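Local structure of Cas13d (uncultured Ruminococcus sp, 6IV9) at residues K338-L343 with R400-K405; F412-R417 with G452-D457; E381-E386 with D445-L450. The protein binds CRISPR RNA and, as a CRISPR effector, probably uses its two HEPN domains in maturing that RNA and cleaving target RNA. The protein carries 2 engineered substitutions. One frame throughout, in Å; residues are numbered along the deposited sequence.

In the fold
The three contacts, which illustrate how neighbouring helix pairs can differ in chemistry, lie on the same side of the chain's centre and involve mostly buried residues. Interactions 1 and 2 draw on successive parts of helix 400-418, while interactions 2 and 3 share helix 436-464. Interaction 1 faces the bound RNA, and a lysine there joins an asparagine to a phosphate. In interaction 2 a lysine again meets an asparagine, but this lysine is exposed, and the edge of a buried phenylalanine ring meets the asparagine. Interaction 3 joins its segments through apolar side chains, with no hydrogen bond between them, and has the closer axes of the two measured crossings. Tyr404 packs on Leu384 between interactions 1 and 3, and Tyr415 probably hydrogen-bonds Glu446 between 2 and 3.

Interaction 1: residues K338-L343 with R400-K405; sequences KVNISL and RSKMYK. With nucleotides of chain B.
Lys402 carries its chain across OD1 of Asn340, bringing CG to 3.2 Å from that oxygen, before its ammonium group turns to the RNA backbone. The setting is two helices packed at a shallow angle, with the RNA backbone alongside: the axes of segments 338-343 and 400-405 are 11.1 Å apart and 38° from parallel, so long side chains must span the gap. Lys402 starts extended and then bends at both of its last two torsions, curling NZ round OD1. NZ donates to Asn340 OD1 at 2.9 Å, arriving from above the carbonyl plane, 50° out of it. The same nitrogen donates to OP2 of C45 of chain B at 2.7 Å, so one lysine ties two partners together, one protein and one RNA. Asn340 is steadied by its other branch, ND2, which bonds to the Tyr360 hydroxyl on helix 353-366. Lys405 passes ND2 with its CB and carries its own ammonium onward to a salt bridge with another RNA phosphate. Val339 splits its methyls between the two sides: CG1 lies 3.9 Å from Lys402 NZ, whereas CG2 lies 3.5 Å from OP2 of C45.

Interaction 2: residues F412-R417 with G452-D457; sequences FCNYYR and GKFRND
Asn414 reaches from helix 400-418 into a corner formed by two consecutive residues of helix 436-464, Lys453 and Phe454. Its OD1 accepts a hydrogen bond from Lys453 NZ at 3.1 Å, with the donor only 17° from the carbonyl plane. Each side chain extends to meet the other across the gap between the helices. Beside this polar link, CB of Asn414 meets the edge of the Phe454 ring near its plane, 3.9 Å from CZ, and the amide stands almost perpendicular to that ring (88°). Lys453 also helps to set the corner from its own side, because its CG lies 3.7 Å above one face of the Phe454 ring, toward the rim. Asn414 stands at the start of a wider pi-type turn, 414-417, and its CG, opposite the backbone N (chi1 -180°), sends the amide toward Lys453. In the next shell, ND2 of Asn414 sits 3.5 Å above the centre of the Tyr415 ring. Tyr415 is held in turn by an edge-to-face contact with Phe374 and probably by a hydrogen bond between its hydroxyl and Glu446. Phe454 packs against Leu410 and Leu411, one turn earlier on Asn414's own helix. The lysine is exposed, the asparagine and phenylalanine buried, so the contact runs from a charged edge inward to the ring, and OD1 of the buried asparagine gains a cationic donor that probably polarises its carbonyl.

Interaction 3: residues E381-E386 with D445-L450; sequences EKMLEE and DEAAKL
Met383 folds along helix 436-464, touching Ala447 with the near part of its chain and Leu450 with the far part. Its backbone position does not aim the side chain at the partner helix; the torsions bring it there. CG lies beside the backbone N and opposite the carbonyl carbon (chi1 -75°), which places it 3.8 Å from Ala447 CB and 3.7 Å from Ala447 O. The chain then continues extended to the sulfur and bends at its last torsion (chi3 84°). As a result SD and the terminal methyl share one target: SD is 3.8 Å from Leu450 CB, and CE is equally 3.8 Å from that carbon. The methionine and leucine side chains meet at about a right angle, and it is the stem of Leu450, not its branched end, that Met383 touches. Lys382 joins in through its first side-chain carbon, CB, which lies 3.7 Å from Ala447 CB. Beyond that point its bent chain leaves segment 445-450 and runs against Tyr443 and Ala444, earlier on the same partner helix, and NZ ends in a long, weak ion pair with Glu440. The small side chain of Ala447 suits a close crossing: the local axes approach to 8.7 Å at 74°, and Met383 CA comes within 5.1 Å of Ala447 CA. Among its neighbours the contact belongs to a three-helix cluster without strands. Helix 400-418 forms the third wall, laying Leu411 against Met383 and setting Asn414 and Tyr415 against Leu450, while Trp451 and Phe458 of helix 436-464 also pack on Met383.

Interaction 1: residues K338-L343 with R400-K405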
loop_
_atom_site.group_PDB
_atom_site.type_symbol
_atom_site.label_atom_id
_atom_site.label_comp_id
_atom_site.label_asym_id
_atom_site.label_seq_id
_atom_site.Cartn_x
_atom_site.Cartn_y
_atom_site.Cartn_z
ATOM N N LYS A 338 26.849 -13.534 -10.959
ATOM C CA LYS A 338 27.773 -13.984 -12.035
ATOM C C LYS A 338 27.049 -14.710 -13.165
ATOM O O LYS A 338 27.482 -14.595 -14.271
ATOM C CB LYS A 338 28.894 -14.851 -11.464
ATOM C CG LYS A 338 28.443 -16.141 -10.808
ATOM C CD LYS A 338 29.473 -16.772 -9.925
ATOM C CE LYS A 338 30.577 -17.420 -10.719
ATOM N NZ LYS A 338 31.513 -18.135 -9.837
ATOM N N VAL A 339 26.028 -15.484 -12.868
ATOM C CA VAL A 339 25.406 -16.213 -13.997
ATOM C C VAL A 339 24.797 -15.236 -15.002
ATOM O O VAL A 339 25.122 -15.317 -16.157
ATOM C CB VAL A 339 24.323 -17.147 -13.452
ATOM C CG1 VAL A 339 23.532 -17.761 -14.574
ATOM C CG2 VAL A 339 24.883 -18.194 -12.520
ATOM N N ASN A 340 23.939 -14.332 -14.550
ATOM C CA ASN A 340 23.326 -13.373 -15.493
ATOM C C ASN A 340 24.389 -12.449 -16.077
ATOM O O ASN A 340 24.329 -12.174 -17.253
ATOM C CB ASN A 340 22.169 -12.612 -14.858
ATOM C CG ASN A 340 20.978 -13.503 -14.612
ATOM O OD1 ASN A 340 21.059 -14.700 -14.788
ATOM N ND2 ASN A 340 19.872 -12.917 -14.209
ATOM N N ILE A 341 25.320 -11.988 -15.256
ATOM C CA ILE A 341 26.339 -11.033 -15.768
ATOM C C ILE A 341 27.170 -11.700 -16.872
ATOM O O ILE A 341 27.357 -11.077 -17.895
ATOM C CB ILE A 341 27.197 -10.473 -14.625
ATOM C CG1 ILE A 341 26.398 -9.474 -13.785
ATOM C CG2 ILE A 341 28.457 -9.846 -15.182
ATOM C CD1 ILE A 341 27.005 -9.160 -12.459
ATOM N N SER A 342 27.577 -12.951 -16.676
ATOM C CA SER A 342 28.393 -13.654 -17.701
ATOM C C SER A 342 27.609 -13.782 -18.997
ATOM O O SER A 342 28.135 -13.414 -20.019
ATOM C CB SER A 342 28.750 -15.015 -17.229
ATOM O OG SER A 342 29.619 -14.932 -16.138
ATOM N N LEU A 343 26.363 -14.219 -18.911
ATOM C CA LEU A 343 25.526 -14.417 -20.109
ATOM C C LEU A 343 25.383 -13.091 -20.848
ATOM O O LEU A 343 25.439 -13.091 -22.052
ATOM C CB LEU A 343 24.147 -14.849 -19.619
ATOM C CG LEU A 343 23.699 -16.276 -19.902
ATOM C CD1 LEU A 343 24.852 -17.168 -20.328
ATOM C CD2 LEU A 343 22.979 -16.853 -18.697
ATOM N N ARG A 400 12.130 -19.411 -14.850
ATOM C CA ARG A 400 11.415 -18.277 -15.482
ATOM C C ARG A 400 11.848 -16.914 -14.938
ATOM O O ARG A 400 11.983 -16.017 -15.728
ATOM C CB ARG A 400 9.902 -18.467 -15.396
ATOM C CG ARG A 400 9.131 -17.672 -16.432
ATOM C CD ARG A 400 7.656 -17.943 -16.307
ATOM N NE ARG A 400 7.351 -19.317 -16.620
ATOM C CZ ARG A 400 7.556 -19.857 -17.792
ATOM N NH1 ARG A 400 7.975 -19.118 -18.794
ATOM N NH2 ARG A 400 7.329 -21.137 -17.965
ATOM N N SER A 401 12.058 -16.784 -13.638
ATOM C CA SER A 401 12.454 -15.464 -13.096
ATOM C C SER A 401 13.800 -15.044 -13.683
ATOM O O SER A 401 13.938 -13.904 -14.063
ATOM C CB SER A 401 12.519 -15.508 -11.614
ATOM O OG SER A 401 11.226 -15.657 -11.082
ATOM N N LYS A 402 14.750 -15.968 -13.741
ATOM C CA LYS A 402 16.077 -15.623 -14.298
ATOM C C LYS A 402 15.917 -15.269 -15.776
ATOM O O LYS A 402 16.471 -14.291 -16.198
ATOM C CB LYS A 402 17.081 -16.754 -14.067
ATOM C CG LYS A 402 18.437 -16.536 -14.708
ATOM C CD LYS A 402 19.449 -17.593 -14.394
ATOM C CE LYS A 402 19.828 -17.654 -12.936
ATOM N NZ LYS A 402 20.497 -16.422 -12.469
ATOM N N MET A 403 15.116 -16.038 -16.500
ATOM C CA MET A 403 14.938 -15.818 -17.948
ATOM C C MET A 403 14.329 -14.439 -18.189
ATOM O O MET A 403 14.793 -13.757 -19.078
ATOM C CB MET A 403 14.026 -16.890 -18.540
ATOM C CG MET A 403 13.930 -16.852 -20.040
ATOM S SD MET A 403 13.169 -18.344 -20.724
ATOM C CE MET A 403 11.590 -18.308 -19.900
ATOM N N TYR A 404 13.326 -14.070 -17.403
ATOM C CA TYR A 404 12.660 -12.753 -17.540
ATOM C C TYR A 404 13.615 -11.610 -17.211
ATOM O O TYR A 404 13.492 -10.595 -17.850
ATOM C CB TYR A 404 11.342 -12.713 -16.775
ATOM C CG TYR A 404 10.279 -13.573 -17.399
ATOM C CD1 TYR A 404 10.514 -14.232 -18.587
ATOM C CD2 TYR A 404 9.051 -13.753 -16.792
ATOM C CE1 TYR A 404 9.559 -15.044 -19.164
ATOM C CE2 TYR A 404 8.079 -14.551 -17.361
ATOM C CZ TYR A 404 8.336 -15.200 -18.550
ATOM O OH TYR A 404 7.401 -16.001 -19.112
ATOM N N LYS A 405 14.485 -11.786 -16.220
ATOM C CA LYS A 405 15.439 -10.709 -15.862
ATOM C C LYS A 405 16.357 -10.455 -17.058
ATOM O O LYS A 405 16.567 -9.323 -17.411
ATOM C CB LYS A 405 16.279 -11.117 -14.652
ATOM C CG LYS A 405 15.661 -10.852 -13.292
ATOM C CD LYS A 405 16.593 -11.077 -12.146
ATOM C CE LYS A 405 16.098 -10.507 -10.840
ATOM N NZ LYS A 405 14.915 -11.229 -10.328
ATOM P P C B 45 21.790 -18.266 -9.510
ATOM O OP1 C B 45 22.690 -19.455 -9.393
ATOM O OP2 C B 45 22.205 -17.212 -10.482
ATOM O "O5'" C B 45 20.334 -18.702 -9.968
ATOM C "C5'" C B 45 19.675 -19.769 -9.291
ATOM C "C4'" C B 45 18.459 -20.137 -10.088
ATOM O "O4'" C B 45 18.856 -20.926 -11.237
ATOM C "C3'" C B 45 17.448 -21.041 -9.399
ATOM O "O3'" C B 45 16.570 -20.301 -8.580
ATOM C "C2'" C B 45 16.655 -21.543 -10.590
ATOM O "O2'" C B 45 15.762 -20.650 -11.196
ATOM C "C1'" C B 45 17.763 -21.757 -11.615
ATOM N N1 C B 45 18.124 -23.191 -11.679
ATOM C C2 C B 45 19.292 -23.677 -11.096
ATOM O O2 C B 45 20.091 -22.879 -10.594
ATOM N N3 C B 45 19.546 -25.007 -11.143
ATOM C C4 C B 45 18.662 -25.836 -11.703
ATOM N N4 C B 45 18.949 -27.137 -11.729
ATOM C C5 C B 45 17.443 -25.369 -12.265
ATOM C C6 C B 45 17.217 -24.056 -12.235
ATOM P P A B 44 18.808 -12.800 -8.498
ATOM O OP1 A B 44 18.907 -12.773 -9.970
ATOM O OP2 A B 44 17.443 -13.034 -7.922
ATOM O "O5'" A B 44 19.769 -13.799 -7.699
ATOM C "C5'" A B 44 21.132 -14.020 -8.207
ATOM C "C4'" A B 44 21.724 -15.288 -7.641
ATOM O "O4'" A B 44 21.913 -15.175 -6.205
ATOM C "C3'" A B 44 20.822 -16.509 -7.844
ATOM O "O3'" A B 44 21.604 -17.691 -8.062
ATOM C "C2'" A B 44 20.065 -16.566 -6.535
ATOM O "O2'" A B 44 19.619 -17.849 -6.186
ATOM C "C1'" A B 44 21.147 -16.174 -5.553
ATOM N N9 A B 44 20.615 -15.590 -4.333
ATOM C C8 A B 44 19.620 -14.650 -4.163
ATOM N N7 A B 44 19.430 -14.304 -2.914
ATOM C C5 A B 44 20.368 -15.055 -2.218
ATOM C C6 A B 44 20.690 -15.129 -0.862
ATOM N N6 A B 44 20.058 -14.427 0.077
ATOM N N1 A B 44 21.681 -15.975 -0.492
ATOM C C2 A B 44 22.318 -16.672 -1.442
ATOM N N3 A B 44 22.113 -16.676 -2.757
ATOM C C4 A B 44 21.110 -15.841 -3.081
#

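Interaction 2: residues F412-R417 with G452-D457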
loop_
_atom_site.group_PDB
_atom_site.type_symbol
_atom_site.label_atom_id
_atom_site.label_comp_id
_atom_site.label_asym_id
_atom_site.label_seq_id
_atom_site.Cartn_x
_atom_site.Cartn_y
_atom_site.Cartn_z
ATOM N N PHE A 412 15.648 -3.047 -21.340
ATOM C CA PHE A 412 15.983 -1.853 -20.534
ATOM C C PHE A 412 17.166 -1.115 -21.162
ATOM O O PHE A 412 17.093 0.067 -21.376
ATOM C CB PHE A 412 16.396 -2.321 -19.143
ATOM C CG PHE A 412 17.160 -1.326 -18.310
ATOM C CD1 PHE A 412 16.696 -0.041 -18.125
ATOM C CD2 PHE A 412 18.327 -1.694 -17.678
ATOM C CE1 PHE A 412 17.399 0.859 -17.351
ATOM C CE2 PHE A 412 19.024 -0.793 -16.900
ATOM C CZ PHE A 412 18.559 0.480 -16.742
ATOM N N CYS A 413 18.216 -1.844 -21.501
ATOM C CA CYS A 413 19.421 -1.232 -22.111
ATOM C C CYS A 413 19.070 -0.602 -23.463
ATOM O O CYS A 413 19.584 0.441 -23.785
ATOM C CB CYS A 413 20.527 -2.266 -22.228
ATOM S SG CYS A 413 21.232 -2.692 -20.621
ATOM N N ASN A 414 18.165 -1.223 -24.188
ATOM C CA ASN A 414 17.769 -0.717 -25.516
ATOM C C ASN A 414 17.187 0.686 -25.386
ATOM O O ASN A 414 17.541 1.525 -26.183
ATOM C CB ASN A 414 16.672 -1.590 -26.100
ATOM C CG ASN A 414 16.237 -1.114 -27.460
ATOM O OD1 ASN A 414 16.990 -1.205 -28.409
ATOM N ND2 ASN A 414 15.033 -0.599 -27.551
ATOM N N TYR A 415 16.322 0.906 -24.402
ATOM C CA TYR A 415 15.661 2.222 -24.251
ATOM C C TYR A 415 16.437 3.195 -23.364
ATOM O O TYR A 415 16.219 4.381 -23.478
ATOM C CB TYR A 415 14.267 1.993 -23.688
ATOM C CG TYR A 415 13.322 1.337 -24.651
ATOM C CD1 TYR A 415 12.846 2.025 -25.743
ATOM C CD2 TYR A 415 12.899 0.043 -24.463
ATOM C CE1 TYR A 415 11.967 1.442 -26.628
ATOM C CE2 TYR A 415 12.014 -0.554 -25.332
ATOM C CZ TYR A 415 11.552 0.151 -26.420
ATOM O OH TYR A 415 10.680 -0.410 -27.276
ATOM N N TYR A 416 17.228 2.676 -22.440
ATOM C CA TYR A 416 17.971 3.523 -21.484
ATOM C C TYR A 416 19.285 4.039 -22.063
ATOM O O TYR A 416 19.721 5.085 -21.643
ATOM C CB TYR A 416 18.269 2.714 -20.232
ATOM C CG TYR A 416 18.825 3.488 -19.075
ATOM C CD1 TYR A 416 18.080 4.458 -18.439
ATOM C CD2 TYR A 416 20.088 3.217 -18.599
ATOM C CE1 TYR A 416 18.580 5.147 -17.354
ATOM C CE2 TYR A 416 20.611 3.910 -17.529
ATOM C CZ TYR A 416 19.851 4.872 -16.897
ATOM O OH TYR A 416 20.368 5.539 -15.836
ATOM N N ARG A 417 19.912 3.271 -22.942
ATOM C CA ARG A 417 21.227 3.680 -23.475
ATOM C C ARG A 417 21.243 3.740 -25.004
ATOM O O ARG A 417 21.551 4.770 -25.535
ATOM C CB ARG A 417 22.279 2.686 -22.990
ATOM C CG ARG A 417 22.715 2.880 -21.545
ATOM C CD ARG A 417 23.308 4.214 -21.119
ATOM N NE ARG A 417 24.252 4.073 -20.019
ATOM C CZ ARG A 417 25.384 3.375 -20.093
ATOM N NH1 ARG A 417 26.148 3.222 -19.031
ATOM N NH2 ARG A 417 25.752 2.831 -21.231
ATOM N N GLY A 452 11.741 -8.397 -33.906
ATOM C CA GLY A 452 12.680 -8.479 -35.032
ATOM C C GLY A 452 14.079 -8.203 -34.547
ATOM O O GLY A 452 15.019 -8.808 -35.036
ATOM N N LYS A 453 14.210 -7.225 -33.666
ATOM C CA LYS A 453 15.521 -6.854 -33.096
ATOM C C LYS A 453 16.094 -7.880 -32.106
ATOM O O LYS A 453 17.295 -8.090 -32.146
ATOM C CB LYS A 453 15.381 -5.477 -32.461
ATOM C CG LYS A 453 16.648 -4.888 -31.892
ATOM C CD LYS A 453 16.355 -3.625 -31.154
ATOM C CE LYS A 453 16.953 -2.389 -31.765
ATOM N NZ LYS A 453 16.137 -1.209 -31.420
ATOM N N PHE A 454 15.277 -8.455 -31.227
ATOM C CA PHE A 454 15.813 -9.313 -30.138
ATOM C C PHE A 454 15.464 -10.795 -30.252
ATOM O O PHE A 454 15.827 -11.513 -29.331
ATOM C CB PHE A 454 15.322 -8.799 -28.786
ATOM C CG PHE A 454 15.930 -7.483 -28.401
ATOM C CD1 PHE A 454 17.216 -7.422 -27.913
ATOM C CD2 PHE A 454 15.234 -6.309 -28.563
ATOM C CE1 PHE A 454 17.785 -6.212 -27.575
ATOM C CE2 PHE A 454 15.802 -5.100 -28.225
ATOM C CZ PHE A 454 17.072 -5.057 -27.727
ATOM N N ARG A 455 14.873 -11.233 -31.354
ATOM C CA ARG A 455 14.439 -12.644 -31.436
ATOM C C ARG A 455 15.635 -13.568 -31.213
ATOM O O ARG A 455 15.515 -14.453 -30.402
ATOM C CB ARG A 455 13.864 -12.902 -32.829
ATOM C CG ARG A 455 13.812 -14.364 -33.242
ATOM C CD ARG A 455 13.241 -14.554 -34.636
ATOM N NE ARG A 455 12.129 -15.492 -34.662
ATOM C CZ ARG A 455 10.938 -15.276 -35.231
ATOM N NH1 ARG A 455 10.760 -14.268 -36.068
ATOM N NH2 ARG A 455 9.925 -16.075 -34.966
ATOM N N ASN A 456 16.749 -13.327 -31.889
ATOM C CA ASN A 456 17.922 -14.223 -31.742
ATOM C C ASN A 456 18.454 -14.158 -30.312
ATOM O O ASN A 456 18.843 -15.189 -29.787
ATOM C CB ASN A 456 18.989 -13.935 -32.793
ATOM C CG ASN A 456 18.459 -14.043 -34.204
ATOM O OD1 ASN A 456 17.563 -14.823 -34.484
ATOM N ND2 ASN A 456 19.015 -13.258 -35.101
ATOM N N ASP A 457 18.484 -12.963 -29.728
ATOM C CA ASP A 457 18.969 -12.795 -28.335
ATOM C C ASP A 457 18.056 -13.573 -27.384
ATOM O O ASP A 457 18.565 -14.225 -26.484
ATOM C CB ASP A 457 19.018 -11.317 -27.957
ATOM C CG ASP A 457 20.224 -10.574 -28.500
ATOM O OD1 ASP A 457 21.215 -11.214 -28.809
ATOM O OD2 ASP A 457 20.156 -9.364 -28.599
#

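Interaction 3: residues E381-E386 with D445-L450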
loop_
_atom_site.group_PDB
_atom_site.type_symbol
_atom_site.label_atom_id
_atom_site.label_comp_id
_atom_site.label_asym_id
_atom_site.label_seq_id
_atom_site.Cartn_x
_atom_site.Cartn_y
_atom_site.Cartn_z
ATOM N N GLU A 381 6.063 -9.171 -22.047
ATOM C CA GLU A 381 4.883 -10.065 -22.022
ATOM C C GLU A 381 4.226 -10.111 -23.407
ATOM O O GLU A 381 3.825 -11.168 -23.806
ATOM C CB GLU A 381 3.885 -9.603 -20.968
ATOM C CG GLU A 381 4.255 -10.005 -19.563
ATOM C CD GLU A 381 3.335 -9.418 -18.507
ATOM O OE1 GLU A 381 3.311 -9.949 -17.402
ATOM O OE2 GLU A 381 2.646 -8.427 -18.798
ATOM N N LYS A 382 4.086 -8.977 -24.077
ATOM C CA LYS A 382 3.485 -8.966 -25.426
ATOM C C LYS A 382 4.383 -9.736 -26.398
ATOM O O LYS A 382 3.848 -10.421 -27.247
ATOM C CB LYS A 382 3.206 -7.539 -25.890
ATOM C CG LYS A 382 2.228 -6.762 -25.019
ATOM C CD LYS A 382 1.039 -6.211 -25.771
ATOM C CE LYS A 382 -0.154 -5.889 -24.898
ATOM N NZ LYS A 382 -1.392 -6.544 -25.369
ATOM N N MET A 383 5.697 -9.594 -26.277
ATOM C CA MET A 383 6.616 -10.301 -27.196
ATOM C C MET A 383 6.428 -11.803 -27.020
ATOM O O MET A 383 6.368 -12.503 -28.010
ATOM C CB MET A 383 8.078 -9.953 -26.907
ATOM C CG MET A 383 8.491 -8.587 -27.366
ATOM S SD MET A 383 10.004 -8.008 -26.609
ATOM C CE MET A 383 11.234 -8.758 -27.664
ATOM N N LEU A 384 6.380 -12.265 -25.785
ATOM C CA LEU A 384 6.202 -13.706 -25.514
ATOM C C LEU A 384 4.823 -14.198 -25.940
ATOM O O LEU A 384 4.726 -15.343 -26.323
ATOM C CB LEU A 384 6.494 -13.996 -24.047
ATOM C CG LEU A 384 7.945 -13.777 -23.654
ATOM C CD1 LEU A 384 8.231 -14.374 -22.299
ATOM C CD2 LEU A 384 8.867 -14.349 -24.698
ATOM N N GLU A 385 3.787 -13.391 -25.767
ATOM C CA GLU A 385 2.430 -13.853 -26.131
ATOM C C GLU A 385 2.296 -14.097 -27.630
ATOM O O GLU A 385 1.737 -15.101 -28.007
ATOM C CB GLU A 385 1.403 -12.775 -25.823
ATOM C CG GLU A 385 1.069 -12.655 -24.365
ATOM C CD GLU A 385 0.318 -11.375 -24.046
ATOM O OE1 GLU A 385 0.391 -10.933 -22.887
ATOM O OE2 GLU A 385 -0.332 -10.825 -24.965
ATOM N N GLU A 386 2.644 -13.102 -28.425
ATOM C CA GLU A 386 2.558 -13.192 -29.897
ATOM C C GLU A 386 3.646 -14.046 -30.549
ATOM O O GLU A 386 3.329 -14.718 -31.516
ATOM C CB GLU A 386 2.599 -11.798 -30.504
ATOM C CG GLU A 386 1.343 -11.012 -30.231
ATOM C CD GLU A 386 0.052 -11.801 -30.322
ATOM O OE1 GLU A 386 -0.644 -11.918 -29.290
ATOM O OE2 GLU A 386 -0.257 -12.280 -31.419
ATOM N N ASP A 445 2.337 -3.059 -31.029
ATOM C CA ASP A 445 3.133 -2.621 -32.203
ATOM C C ASP A 445 4.610 -2.539 -31.812
ATOM O O ASP A 445 5.437 -2.956 -32.588
ATOM C CB ASP A 445 2.636 -1.292 -32.764
ATOM C CG ASP A 445 1.245 -1.368 -33.357
ATOM O OD1 ASP A 445 0.804 -2.468 -33.665
ATOM O OD2 ASP A 445 0.616 -0.325 -33.478
ATOM N N GLU A 446 4.905 -2.008 -30.633
ATOM C CA GLU A 446 6.305 -1.894 -30.166
ATOM C C GLU A 446 6.913 -3.289 -29.995
ATOM O O GLU A 446 8.049 -3.458 -30.349
ATOM C CB GLU A 446 6.410 -1.074 -28.887
ATOM C CG GLU A 446 7.820 -0.657 -28.566
ATOM C CD GLU A 446 8.429 0.439 -29.418
ATOM O OE1 GLU A 446 7.748 0.936 -30.295
ATOM O OE2 GLU A 446 9.570 0.799 -29.175
ATOM N N ALA A 447 6.144 -4.241 -29.481
ATOM C CA ALA A 447 6.629 -5.621 -29.260
ATOM C C ALA A 447 7.021 -6.250 -30.600
ATOM O O ALA A 447 7.986 -6.977 -30.651
ATOM C CB ALA A 447 5.576 -6.430 -28.566
ATOM N N ALA A 448 6.255 -5.955 -31.641
ATOM C CA ALA A 448 6.546 -6.490 -32.984
ATOM C C ALA A 448 7.905 -5.977 -33.452
ATOM O O ALA A 448 8.670 -6.772 -33.955
ATOM C CB ALA A 448 5.462 -6.054 -33.918
ATOM N N LYS A 449 8.177 -4.687 -33.302
ATOM C CA LYS A 449 9.502 -4.157 -33.706
ATOM C C LYS A 449 10.586 -4.777 -32.826
ATOM O O LYS A 449 11.661 -5.076 -33.332
ATOM C CB LYS A 449 9.539 -2.633 -33.605
ATOM C CG LYS A 449 8.449 -1.905 -34.372
ATOM C CD LYS A 449 8.578 -0.412 -34.300
ATOM C CE LYS A 449 7.252 0.309 -34.260
ATOM N NZ LYS A 449 7.330 1.639 -34.906
ATOM N N LEU A 450 10.301 -4.929 -31.536
ATOM C CA LEU A 450 11.293 -5.488 -30.590
ATOM C C LEU A 450 11.617 -6.936 -30.951
ATOM O O LEU A 450 12.748 -7.310 -30.818
ATOM C CB LEU A 450 10.773 -5.342 -29.161
ATOM C CG LEU A 450 10.815 -3.920 -28.606
ATOM C CD1 LEU A 450 10.145 -3.844 -27.254
ATOM C CD2 LEU A 450 12.235 -3.414 -28.520
#